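Local coordinates for mRNA-binding protein PUF3 (Saccharomyces cerevisiae, PDB 3K49) that binds the 3' untranslated regions of mRNAs, mostly those encoding mitochondrial proteins, and promotes deadenylation and decay of COX17 mRNA, at residues V267-I272 with I317-N322; N254-S259 with I305-D310; Y228-D233 with D242-I247. All blocks are in the same frame, centred on the assembly; numbering follows the deposited sequence.

In the fold
The three contacts lie on the same superhelical Pumilio array, toward its C-terminal end. Contact 3 is internal to Pumilio repeat 6, whereas contacts 1 and 2 both join repeat 7 to repeat 8; the centres of contacts 1 and 2 lie about 12 Å apart. These two touch directly, with Ile317 CD1 3.4 Å from Met307 CE. Contact 3, its centre about 15 Å from that of contact 1, reaches it through Leu230, whose CD1 lies 3.6 Å from Val267 O. The RNA runs past contact 1, where Glu269 and Gln318 read bases, while C1 of chain B comes near the end of 305-310 in contact 2. Contact 3 stays about 8 Å from the nucleic acid at its nearest atom.

Contact 1 (V267-I272 with I317-N322); sequences VVEKSI and IQKLVN. With nucleotides of chain B.
Glu269 and Lys319 meet in a salt bridge between two helices that run side by side; the axes of segments 267-272 and 317-322 approach to 9.8 Å, 6° from parallel. These are the RNA-facing helices of consecutive Pumilio repeats, 7 and 8. The tight part of the contact is apolar: Ile272 CD1 presses on Leu320 CD2 at 3.5 Å, the two side chains crossing at about a right angle, and the same methyl lies against CG of Lys319. The placement of Ile272 CG1 between its backbone N and carbonyl carbon (chi1 66°) sends CD1 into this buried seam.

Toward solvent the packing gives way to long, partly exposed chains. Lys319 bends at chi2 and again at chi4, which brings NZ beside Glu269, the two side chains crossing at about a right angle; the ammonium reaches OE2 at 3.1 Å, on the anti side and tilted out of the carboxylate plane. NZ of Lys270 stands 3.8 Å from NZ of Lys319, two positive charges gathered near the one carboxylate.

The other oxygen of Glu269 serves the RNA. OE1 accepts from N1 of G4 of chain B at 2.5 Å and from its N2 at 2.8 Å, so a single oxygen grips both donors of the guanine Watson-Crick edge. One helix on, Gln318 NE2 donates to O4 of U3 of chain B at 2.7 Å and also bonds Asn314 OD1. The buried carboxylate thus divides its oxygens between base and lysine, and the nearby positive charge would probably favour its ionised form, a strong acceptor for the guanine N-H groups.

Contact 2 (N254-S259 with I305-D310); sequences NVVEYS and ILMIKD. With nucleotides of chain B.
Met307 reaches across to Val256 and Ser259, joining the short helix 255-259 of Pumilio repeat 7 to helix 303-308 of repeat 8 in the stacked helical array of the PUM-HD. Its SD lies 4.2 Å from Val256 CG2, and a bend at chi3 (59°) turns CE onto Ser259, 3.7 Å from OG. On the more exposed flank Leu306 CD1 only grazes Val256 CG1 at 4.5 Å. The touching surface is therefore mainly the methionine thioether end laid against one valine and one serine.

A second shell encloses it. Met307 also packs on Ile287, Ala313 and Ile317, while Ser259 rests on Val268 of helix 264-274. Asp310 approaches Ser259 without bonding to it, since OD2 and Ser259 O are both acceptors; OD2 instead caps the backbone N of Ala313 at the start of helix 313-323. Just before it, Lys309 O comes within 3.3 Å of N4 of C1 of chain B, consistent with this turn bordering the 5' cytosine pocket.

What fixes the serine hydroxyl is its own helix: OG donates to Val255 O at 2.7 Å, and the backbone N of Ser259 reaches that same oxygen from the opposite face of the carbonyl plane.

Contact 3 (Y228-D233 with D242-I247); sequences YVLQQD and DIKQEI
The ammonium of Lys244 is gripped by the backbone carbonyls of Leu230, at the end of helix 222-230, and Gln232, in the turn after it. NZ donates to Gln232 O at 3.1 Å and, more weakly, to Leu230 O at 3.1 Å, and it also bonds Tyr274 O at the end of helix 264-274, in repeat 7. The contact packs two successive helices of Pumilio repeat 6 against each other, where the chain leaves helix 222-230, turns, and returns as helix 238-252. Lys244 spans the gap fully stretched: with CG opposite the backbone N (chi1 -173°) and every later torsion extended, NZ reaches the turn. The bond to Gln232 O has a C=O...NZ angle of 166°, close to the line of the carbonyl, and the positive charge would probably be favoured by the carbonyls gathered round it. A methionine in its place is likely to leave the carbonyls of Leu230, Gln232 and Tyr274 without their shared donor, so that the turn after Leu230 would be less firmly tied to helix 238-252.

Beneath the lysine the two helices meet through buried hydrocarbon. Ile247 splits its branches between two residues: CG2 packs on Leu230 CD2 at 3.5 Å and CD1 on Val229 CG1 at 3.7 Å. Ile243 adds a looser touch, CG2 to Val229 CG1.

The side chain of Gln232 turns away from helix 238-252 and folds back on its own turn. Its NE2 donates to Tyr228 O at 3.2 Å, close to the plane of its own amide, and sits 3.1 Å above the Tyr228 ring plane, displaced toward the rim.

Contact 1 (V267-I272 with I317-N322)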
loop_
_atom_site.group_PDB
_atom_site.type_symbol
_atom_site.label_atom_id
_atom_site.label_comp_id
_atom_site.label_asym_id
_atom_site.label_seq_id
_atom_site.Cartn_x
_atom_site.Cartn_y
_atom_site.Cartn_z
ATOM N N VAL A 267 3.039 9.362 -12.455
ATOM C CA VAL A 267 3.094 8.288 -13.437
ATOM C C VAL A 267 4.166 8.551 -14.501
ATOM O O VAL A 267 4.820 7.625 -14.993
ATOM C CB VAL A 267 1.727 8.025 -14.082
ATOM C CG1 VAL A 267 1.902 7.241 -15.367
ATOM C CG2 VAL A 267 0.833 7.248 -13.105
ATOM N N VAL A 268 4.372 9.818 -14.839
ATOM C CA VAL A 268 5.420 10.140 -15.792
ATOM C C VAL A 268 6.788 9.842 -15.181
ATOM O O VAL A 268 7.695 9.379 -15.865
ATOM C CB VAL A 268 5.361 11.610 -16.273
ATOM C CG1 VAL A 268 6.411 11.852 -17.340
ATOM C CG2 VAL A 268 3.977 11.955 -16.811
ATOM N N GLU A 269 6.936 10.101 -13.889
ATOM C CA GLU A 269 8.214 9.833 -13.231
ATOM C C GLU A 269 8.549 8.353 -13.232
ATOM O O GLU A 269 9.682 7.968 -13.511
ATOM C CB GLU A 269 8.215 10.351 -11.803
ATOM C CG GLU A 269 8.116 11.858 -11.659
ATOM C CD GLU A 269 8.323 12.300 -10.211
ATOM O OE1 GLU A 269 7.475 13.054 -9.682
ATOM O OE2 GLU A 269 9.328 11.871 -9.593
ATOM N N LYS A 270 7.565 7.519 -12.927
ATOM C CA LYS A 270 7.787 6.078 -12.901
ATOM C C LYS A 270 8.046 5.579 -14.305
ATOM O O LYS A 270 8.835 4.658 -14.498
ATOM C CB LYS A 270 6.581 5.350 -12.304
ATOM C CG LYS A 270 6.361 5.666 -10.845
ATOM C CD LYS A 270 7.522 5.144 -9.989
ATOM C CE LYS A 270 7.636 5.914 -8.670
ATOM N NZ LYS A 270 7.781 7.394 -8.907
ATOM N N SER A 271 7.364 6.185 -15.277
ATOM C CA SER A 271 7.519 5.814 -16.679
ATOM C C SER A 271 8.974 5.898 -17.060
ATOM O O SER A 271 9.544 4.932 -17.552
ATOM C CB SER A 271 6.709 6.743 -17.588
ATOM O OG SER A 271 5.317 6.570 -17.397
ATOM N N ILE A 272 9.574 7.062 -16.826
ATOM C CA ILE A 272 10.965 7.285 -17.216
ATOM C C ILE A 272 11.951 6.595 -16.260
ATOM O O ILE A 272 13.090 6.311 -16.623
ATOM C CB ILE A 272 11.291 8.793 -17.374
ATOM C CG1 ILE A 272 11.200 9.523 -16.045
ATOM C CG2 ILE A 272 10.338 9.455 -18.375
ATOM C CD1 ILE A 272 11.260 11.026 -16.213
ATOM N N ILE A 317 11.069 17.059 -14.634
ATOM C CA ILE A 317 12.274 17.592 -15.264
ATOM C C ILE A 317 13.507 17.172 -14.474
ATOM O O ILE A 317 14.464 16.629 -15.036
ATOM C CB ILE A 317 12.240 19.129 -15.367
ATOM C CG1 ILE A 317 11.085 19.587 -16.260
ATOM C CG2 ILE A 317 13.560 19.654 -15.910
ATOM C CD1 ILE A 317 11.284 19.295 -17.730
ATOM N N GLN A 318 13.473 17.427 -13.167
ATOM C CA GLN A 318 14.521 16.956 -12.267
ATOM C C GLN A 318 14.789 15.471 -12.503
ATOM O O GLN A 318 15.936 15.052 -12.686
ATOM C CB GLN A 318 14.121 17.181 -10.806
ATOM C CG GLN A 318 13.647 18.588 -10.492
ATOM C CD GLN A 318 13.398 18.802 -9.015
ATOM O OE1 GLN A 318 14.076 18.213 -8.173
ATOM N NE2 GLN A 318 12.425 19.646 -8.688
ATOM N N LYS A 319 13.717 14.686 -12.506
ATOM C CA LYS A 319 13.805 13.254 -12.742
ATOM C C LYS A 319 14.528 12.950 -14.053
ATOM O O LYS A 319 15.394 12.073 -14.107
ATOM C CB LYS A 319 12.406 12.641 -12.763
ATOM C CG LYS A 319 12.361 11.142 -12.498
ATOM C CD LYS A 319 12.605 10.839 -11.022
ATOM C CE LYS A 319 12.282 9.389 -10.676
ATOM N NZ LYS A 319 11.000 9.244 -9.921
ATOM N N LEU A 320 14.173 13.677 -15.110
ATOM C CA LEU A 320 14.799 13.460 -16.414
ATOM C C LEU A 320 16.300 13.698 -16.365
ATOM O O LEU A 320 17.081 12.951 -16.952
ATOM C CB LEU A 320 14.169 14.354 -17.476
ATOM C CG LEU A 320 12.944 13.784 -18.189
ATOM C CD1 LEU A 320 12.453 14.753 -19.260
ATOM C CD2 LEU A 320 13.255 12.417 -18.790
ATOM N N VAL A 321 16.694 14.756 -15.671
ATOM C CA VAL A 321 18.102 15.056 -15.469
ATOM C C VAL A 321 18.866 13.805 -15.026
ATOM O O VAL A 321 19.913 13.477 -15.586
ATOM C CB VAL A 321 18.278 16.175 -14.423
ATOM C CG1 VAL A 321 19.748 16.327 -14.028
ATOM C CG2 VAL A 321 17.710 17.479 -14.946
ATOM N N ASN A 322 18.319 13.102 -14.034
ATOM C CA ASN A 322 18.943 11.906 -13.470
ATOM C C ASN A 322 18.976 10.689 -14.390
ATOM O O ASN A 322 20.008 10.037 -14.528
ATOM C CB ASN A 322 18.239 11.527 -12.173
ATOM C CG ASN A 322 18.347 12.608 -11.121
ATOM O OD1 ASN A 322 19.295 13.399 -11.130
ATOM N ND2 ASN A 322 17.378 12.651 -10.205
ATOM P P G B 4 5.196 20.329 -0.983
ATOM O OP1 G B 4 4.183 20.320 0.101
ATOM O OP2 G B 4 6.545 19.747 -0.749
ATOM O "O5'" G B 4 4.557 19.609 -2.251
ATOM C "C5'" G B 4 3.433 20.169 -2.914
ATOM C "C4'" G B 4 2.832 19.150 -3.850
ATOM O "O4'" G B 4 3.801 18.820 -4.873
ATOM C "C3'" G B 4 2.550 17.809 -3.196
ATOM O "O3'" G B 4 1.323 17.838 -2.481
ATOM C "C2'" G B 4 2.543 16.855 -4.389
ATOM O "O2'" G B 4 1.318 16.811 -5.094
ATOM C "C1'" G B 4 3.629 17.472 -5.269
ATOM N N9 G B 4 4.915 16.794 -5.169
ATOM C C8 G B 4 5.823 16.825 -4.136
ATOM N N7 G B 4 6.882 16.094 -4.366
ATOM C C5 G B 4 6.655 15.555 -5.628
ATOM C C6 G B 4 7.441 14.681 -6.406
ATOM O O6 G B 4 8.551 14.197 -6.143
ATOM N N1 G B 4 6.821 14.379 -7.611
ATOM C C2 G B 4 5.607 14.869 -8.017
ATOM N N2 G B 4 5.164 14.482 -9.216
ATOM N N3 G B 4 4.872 15.683 -7.302
ATOM C C4 G B 4 5.453 15.979 -6.129
ATOM P P U B 3 10.233 22.846 0.130
ATOM O OP1 U B 3 9.686 22.610 1.487
ATOM O OP2 U B 3 11.313 21.969 -0.387
ATOM O "O5'" U B 3 9.015 22.836 -0.910
ATOM C "C5'" U B 3 7.928 23.753 -0.789
ATOM C "C4'" U B 3 6.980 23.606 -1.966
ATOM O "O4'" U B 3 7.625 24.058 -3.188
ATOM C "C3'" U B 3 6.527 22.185 -2.273
ATOM O "O3'" U B 3 5.400 21.847 -1.469
ATOM C "C2'" U B 3 6.162 22.277 -3.753
ATOM O "O2'" U B 3 4.870 22.819 -3.966
ATOM C "C1'" U B 3 7.240 23.222 -4.272
ATOM N N1 U B 3 8.453 22.554 -4.793
ATOM C C2 U B 3 8.501 22.240 -6.135
ATOM O O2 U B 3 7.588 22.468 -6.906
ATOM N N3 U B 3 9.661 21.642 -6.549
ATOM C C4 U B 3 10.760 21.330 -5.777
ATOM O O4 U B 3 11.753 20.828 -6.301
ATOM C C5 U B 3 10.629 21.676 -4.392
ATOM C C6 U B 3 9.510 22.261 -3.958
#

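Contact 2 (N254-S259 with I305-D310)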
loop_
_atom_site.group_PDB
_atom_site.type_symbol
_atom_site.label_atom_id
_atom_site.label_comp_id
_atom_site.label_asym_id
_atom_site.label_seq_id
_atom_site.Cartn_x
_atom_site.Cartn_y
_atom_site.Cartn_z
ATOM N N ASN A 254 0.985 12.234 -24.203
ATOM C CA ASN A 254 0.460 13.291 -23.338
ATOM C C ASN A 254 1.483 13.859 -22.377
ATOM O O ASN A 254 1.121 14.442 -21.347
ATOM C CB ASN A 254 -0.721 12.760 -22.530
ATOM C CG ASN A 254 -1.885 12.375 -23.405
ATOM O OD1 ASN A 254 -2.706 13.223 -23.764
ATOM N ND2 ASN A 254 -1.960 11.093 -23.771
ATOM N N VAL A 255 2.756 13.694 -22.713
ATOM C CA VAL A 255 3.816 13.945 -21.754
ATOM C C VAL A 255 3.634 15.230 -20.981
ATOM O O VAL A 255 3.764 15.261 -19.758
ATOM C CB VAL A 255 5.175 14.019 -22.423
ATOM C CG1 VAL A 255 6.221 14.343 -21.373
ATOM C CG2 VAL A 255 5.490 12.699 -23.105
ATOM N N VAL A 256 3.352 16.301 -21.699
ATOM C CA VAL A 256 3.296 17.603 -21.060
ATOM C C VAL A 256 2.089 17.779 -20.138
ATOM O O VAL A 256 2.244 18.275 -19.025
ATOM C CB VAL A 256 3.386 18.745 -22.090
ATOM C CG1 VAL A 256 3.091 20.096 -21.432
ATOM C CG2 VAL A 256 4.761 18.736 -22.724
ATOM N N GLU A 257 0.899 17.380 -20.591
ATOM C CA GLU A 257 -0.316 17.589 -19.798
ATOM C C GLU A 257 -0.297 16.756 -18.519
ATOM O O GLU A 257 -0.678 17.234 -17.450
ATOM C CB GLU A 257 -1.584 17.264 -20.595
ATOM C CG GLU A 257 -2.859 17.756 -19.893
ATOM C CD GLU A 257 -4.018 16.760 -19.953
ATOM O OE1 GLU A 257 -4.337 16.285 -21.066
ATOM O OE2 GLU A 257 -4.616 16.459 -18.886
ATOM N N TYR A 258 0.137 15.505 -18.628
ATOM C CA TYR A 258 0.286 14.661 -17.448
ATOM C C TYR A 258 1.294 15.243 -16.459
ATOM O O TYR A 258 1.035 15.291 -15.255
ATOM C CB TYR A 258 0.696 13.244 -17.840
ATOM C CG TYR A 258 -0.394 12.473 -18.546
ATOM C CD1 TYR A 258 -0.107 11.296 -19.199
ATOM C CD2 TYR A 258 -1.711 12.917 -18.550
ATOM C CE1 TYR A 258 -1.088 10.572 -19.841
ATOM C CE2 TYR A 258 -2.711 12.192 -19.187
ATOM C CZ TYR A 258 -2.381 11.020 -19.839
ATOM O OH TYR A 258 -3.327 10.262 -20.496
ATOM N N SER A 259 2.433 15.699 -16.971
ATOM C CA SER A 259 3.459 16.290 -16.123
ATOM C C SER A 259 2.927 17.454 -15.298
ATOM O O SER A 259 3.460 17.769 -14.239
ATOM C CB SER A 259 4.657 16.746 -16.957
ATOM O OG SER A 259 5.275 15.648 -17.604
ATOM N N ILE A 305 10.017 24.345 -21.213
ATOM C CA ILE A 305 9.784 25.576 -20.468
ATOM C C ILE A 305 8.425 25.590 -19.785
ATOM O O ILE A 305 8.295 26.077 -18.661
ATOM C CB ILE A 305 9.866 26.811 -21.379
ATOM C CG1 ILE A 305 11.221 26.866 -22.084
ATOM C CG2 ILE A 305 9.619 28.082 -20.578
ATOM C CD1 ILE A 305 12.397 26.944 -21.138
ATOM N N LEU A 306 7.410 25.062 -20.466
ATOM C CA LEU A 306 6.090 24.919 -19.861
ATOM C C LEU A 306 6.201 24.019 -18.636
ATOM O O LEU A 306 5.472 24.183 -17.663
ATOM C CB LEU A 306 5.106 24.295 -20.844
ATOM C CG LEU A 306 4.596 25.132 -22.011
ATOM C CD1 LEU A 306 3.776 24.249 -22.939
ATOM C CD2 LEU A 306 3.772 26.312 -21.518
ATOM N N MET A 307 7.120 23.064 -18.703
ATOM C CA MET A 307 7.313 22.102 -17.631
ATOM C C MET A 307 8.114 22.679 -16.462
ATOM O O MET A 307 7.692 22.567 -15.311
ATOM C CB MET A 307 7.946 20.816 -18.178
ATOM C CG MET A 307 6.943 19.948 -18.932
ATOM S SD MET A 307 7.661 18.489 -19.693
ATOM C CE MET A 307 8.342 17.646 -18.263
ATOM N N ILE A 308 9.249 23.309 -16.757
ATOM C CA ILE A 308 10.070 23.941 -15.725
ATOM C C ILE A 308 9.276 24.901 -14.843
ATOM O O ILE A 308 9.553 25.036 -13.650
ATOM C CB ILE A 308 11.249 24.718 -16.330
ATOM C CG1 ILE A 308 12.117 23.792 -17.179
ATOM C CG2 ILE A 308 12.083 25.358 -15.232
ATOM C CD1 ILE A 308 13.243 24.513 -17.897
ATOM N N LYS A 309 8.285 25.562 -15.431
ATOM C CA LYS A 309 7.526 26.592 -14.726
ATOM C C LYS A 309 6.324 26.043 -13.956
ATOM O O LYS A 309 5.665 26.780 -13.217
ATOM C CB LYS A 309 7.032 27.655 -15.709
ATOM C CG LYS A 309 8.137 28.480 -16.341
ATOM C CD LYS A 309 7.575 29.516 -17.297
ATOM C CE LYS A 309 8.682 30.345 -17.926
ATOM N NZ LYS A 309 8.148 31.368 -18.864
ATOM N N ASP A 310 6.026 24.761 -14.135
ATOM C CA ASP A 310 4.842 24.168 -13.519
ATOM C C ASP A 310 5.156 23.487 -12.187
ATOM O O ASP A 310 6.215 22.874 -12.018
ATOM C CB ASP A 310 4.168 23.177 -14.468
ATOM C CG ASP A 310 3.020 22.440 -13.812
ATOM O OD1 ASP A 310 2.095 23.106 -13.300
ATOM O OD2 ASP A 310 3.044 21.188 -13.802
ATOM O "O5'" C B 1 2.723 28.176 -3.748
ATOM C "C5'" C B 1 4.029 28.759 -3.670
ATOM C "C4'" C B 1 4.969 27.746 -3.067
ATOM O "O4'" C B 1 5.285 26.715 -4.037
ATOM C "C3'" C B 1 6.347 28.275 -2.706
ATOM O "O3'" C B 1 6.973 27.500 -1.672
ATOM C "C2'" C B 1 7.131 28.189 -4.014
ATOM O "O2'" C B 1 8.537 28.206 -3.817
ATOM C "C1'" C B 1 6.614 26.849 -4.544
ATOM N N1 C B 1 6.559 26.742 -6.021
ATOM C C2 C B 1 7.622 26.295 -6.768
ATOM O O2 C B 1 8.676 25.949 -6.212
ATOM N N3 C B 1 7.432 26.257 -8.118
ATOM C C4 C B 1 6.271 26.617 -8.681
ATOM N N4 C B 1 6.184 26.527 -10.008
ATOM C C5 C B 1 5.180 27.068 -7.905
ATOM C C6 C B 1 5.397 27.101 -6.605
#

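Contact 3 (Y228-D233 with D242-I247)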
loop_
_atom_site.group_PDB
_atom_site.type_symbol
_atom_site.label_atom_id
_atom_site.label_comp_id
_atom_site.label_asym_id
_atom_site.label_seq_id
_atom_site.Cartn_x
_atom_site.Cartn_y
_atom_site.Cartn_z
ATOM N N TYR A 228 2.272 0.533 -10.142
ATOM C CA TYR A 228 2.645 -0.820 -9.780
ATOM C C TYR A 228 2.904 -1.640 -11.033
ATOM O O TYR A 228 3.832 -2.434 -11.060
ATOM C CB TYR A 228 1.578 -1.501 -8.906
ATOM C CG TYR A 228 1.908 -2.951 -8.656
ATOM C CD1 TYR A 228 2.856 -3.311 -7.703
ATOM C CD2 TYR A 228 1.306 -3.957 -9.407
ATOM C CE1 TYR A 228 3.177 -4.629 -7.488
ATOM C CE2 TYR A 228 1.621 -5.281 -9.202
ATOM C CZ TYR A 228 2.561 -5.612 -8.243
ATOM O OH TYR A 228 2.884 -6.934 -8.026
ATOM N N VAL A 229 2.080 -1.459 -12.064
ATOM C CA VAL A 229 2.319 -2.131 -13.342
ATOM C C VAL A 229 3.622 -1.674 -13.994
ATOM O O VAL A 229 4.365 -2.488 -14.536
ATOM C CB VAL A 229 1.184 -1.889 -14.337
ATOM C CG1 VAL A 229 1.484 -2.604 -15.638
ATOM C CG2 VAL A 229 -0.152 -2.345 -13.740
ATOM N N LEU A 230 3.899 -0.374 -13.926
ATOM C CA LEU A 230 5.123 0.193 -14.499
ATOM C C LEU A 230 6.399 -0.375 -13.887
ATOM O O LEU A 230 7.418 -0.513 -14.565
ATOM C CB LEU A 230 5.149 1.718 -14.351
ATOM C CG LEU A 230 4.257 2.567 -15.271
ATOM C CD1 LEU A 230 4.367 4.031 -14.894
ATOM C CD2 LEU A 230 4.642 2.381 -16.710
ATOM N N GLN A 231 6.360 -0.685 -12.598
ATOM C CA GLN A 231 7.586 -1.075 -11.924
ATOM C C GLN A 231 7.845 -2.569 -11.979
ATOM O O GLN A 231 8.812 -3.053 -11.401
ATOM C CB GLN A 231 7.573 -0.613 -10.481
ATOM C CG GLN A 231 7.001 -1.625 -9.540
ATOM C CD GLN A 231 7.114 -1.165 -8.112
ATOM O OE1 GLN A 231 7.376 0.015 -7.854
ATOM N NE2 GLN A 231 6.924 -2.089 -7.169
ATOM N N GLN A 232 6.985 -3.300 -12.674
ATOM C CA GLN A 232 7.240 -4.707 -12.937
ATOM C C GLN A 232 8.392 -4.867 -13.928
ATOM O O GLN A 232 8.725 -3.939 -14.661
ATOM C CB GLN A 232 5.988 -5.375 -13.487
ATOM C CG GLN A 232 4.823 -5.325 -12.537
ATOM C CD GLN A 232 5.135 -5.992 -11.218
ATOM O OE1 GLN A 232 5.442 -7.177 -11.179
ATOM N NE2 GLN A 232 5.040 -5.236 -10.125
ATOM N N ASP A 233 9.001 -6.048 -13.944
ATOM C CA ASP A 233 10.099 -6.327 -14.863
ATOM C C ASP A 233 9.627 -7.230 -15.998
ATOM O O ASP A 233 8.585 -7.878 -15.889
ATOM C CB ASP A 233 11.273 -6.965 -14.117
ATOM C CG ASP A 233 11.971 -5.987 -13.190
ATOM O OD1 ASP A 233 11.741 -4.768 -13.330
ATOM O OD2 ASP A 233 12.748 -6.442 -12.323
ATOM N N ASP A 242 2.732 -6.090 -22.542
ATOM C CA ASP A 242 1.858 -5.329 -23.425
ATOM C C ASP A 242 1.225 -4.124 -22.722
ATOM O O ASP A 242 1.207 -3.021 -23.274
ATOM C CB ASP A 242 0.755 -6.223 -23.984
ATOM C CG ASP A 242 1.274 -7.245 -24.974
ATOM O OD1 ASP A 242 2.422 -7.089 -25.442
ATOM O OD2 ASP A 242 0.536 -8.203 -25.283
ATOM N N ILE A 243 0.704 -4.323 -21.511
ATOM C CA ILE A 243 0.063 -3.232 -20.784
ATOM C C ILE A 243 1.083 -2.166 -20.401
ATOM O O ILE A 243 0.783 -0.972 -20.418
ATOM C CB ILE A 243 -0.647 -3.734 -19.515
ATOM C CG1 ILE A 243 -1.675 -4.810 -19.872
ATOM C CG2 ILE A 243 -1.306 -2.578 -18.776
ATOM C CD1 ILE A 243 -2.756 -4.331 -20.815
ATOM N N LYS A 244 2.293 -2.596 -20.054
ATOM C CA LYS A 244 3.331 -1.635 -19.706
ATOM C C LYS A 244 3.662 -0.742 -20.898
ATOM O O LYS A 244 3.982 0.433 -20.733
ATOM C CB LYS A 244 4.590 -2.322 -19.196
ATOM C CG LYS A 244 5.621 -1.340 -18.666
ATOM C CD LYS A 244 6.867 -2.056 -18.182
ATOM C CE LYS A 244 7.944 -1.088 -17.713
ATOM N NZ LYS A 244 8.992 -1.812 -16.914
ATOM N N GLN A 245 3.570 -1.308 -22.095
ATOM C CA GLN A 245 3.790 -0.555 -23.320
ATOM C C GLN A 245 2.675 0.481 -23.580
ATOM O O GLN A 245 2.961 1.643 -23.870
ATOM C CB GLN A 245 3.950 -1.510 -24.511
ATOM C CG GLN A 245 4.265 -0.823 -25.850
ATOM C CD GLN A 245 5.610 -0.106 -25.850
ATOM O OE1 GLN A 245 6.531 -0.506 -25.150
ATOM N NE2 GLN A 245 5.722 0.957 -26.636
ATOM N N GLU A 246 1.410 0.066 -23.466
ATOM C CA GLU A 246 0.279 0.994 -23.638
ATOM C C GLU A 246 0.319 2.136 -22.638
ATOM O O GLU A 246 -0.237 3.202 -22.878
ATOM C CB GLU A 246 -1.070 0.269 -23.520
ATOM C CG GLU A 246 -1.064 -1.112 -24.173
ATOM C CD GLU A 246 -2.213 -2.004 -23.729
ATOM O OE1 GLU A 246 -3.388 -1.586 -23.873
ATOM O OE2 GLU A 246 -1.929 -3.127 -23.246
ATOM N N ILE A 247 0.951 1.905 -21.495
ATOM C CA ILE A 247 1.039 2.948 -20.489
ATOM C C ILE A 247 2.086 3.949 -20.938
ATOM O O ILE A 247 1.836 5.149 -20.944
ATOM C CB ILE A 247 1.374 2.393 -19.098
ATOM C CG1 ILE A 247 0.229 1.518 -18.583
ATOM C CG2 ILE A 247 1.628 3.533 -18.142
ATOM C CD1 ILE A 247 0.634 0.550 -17.473
#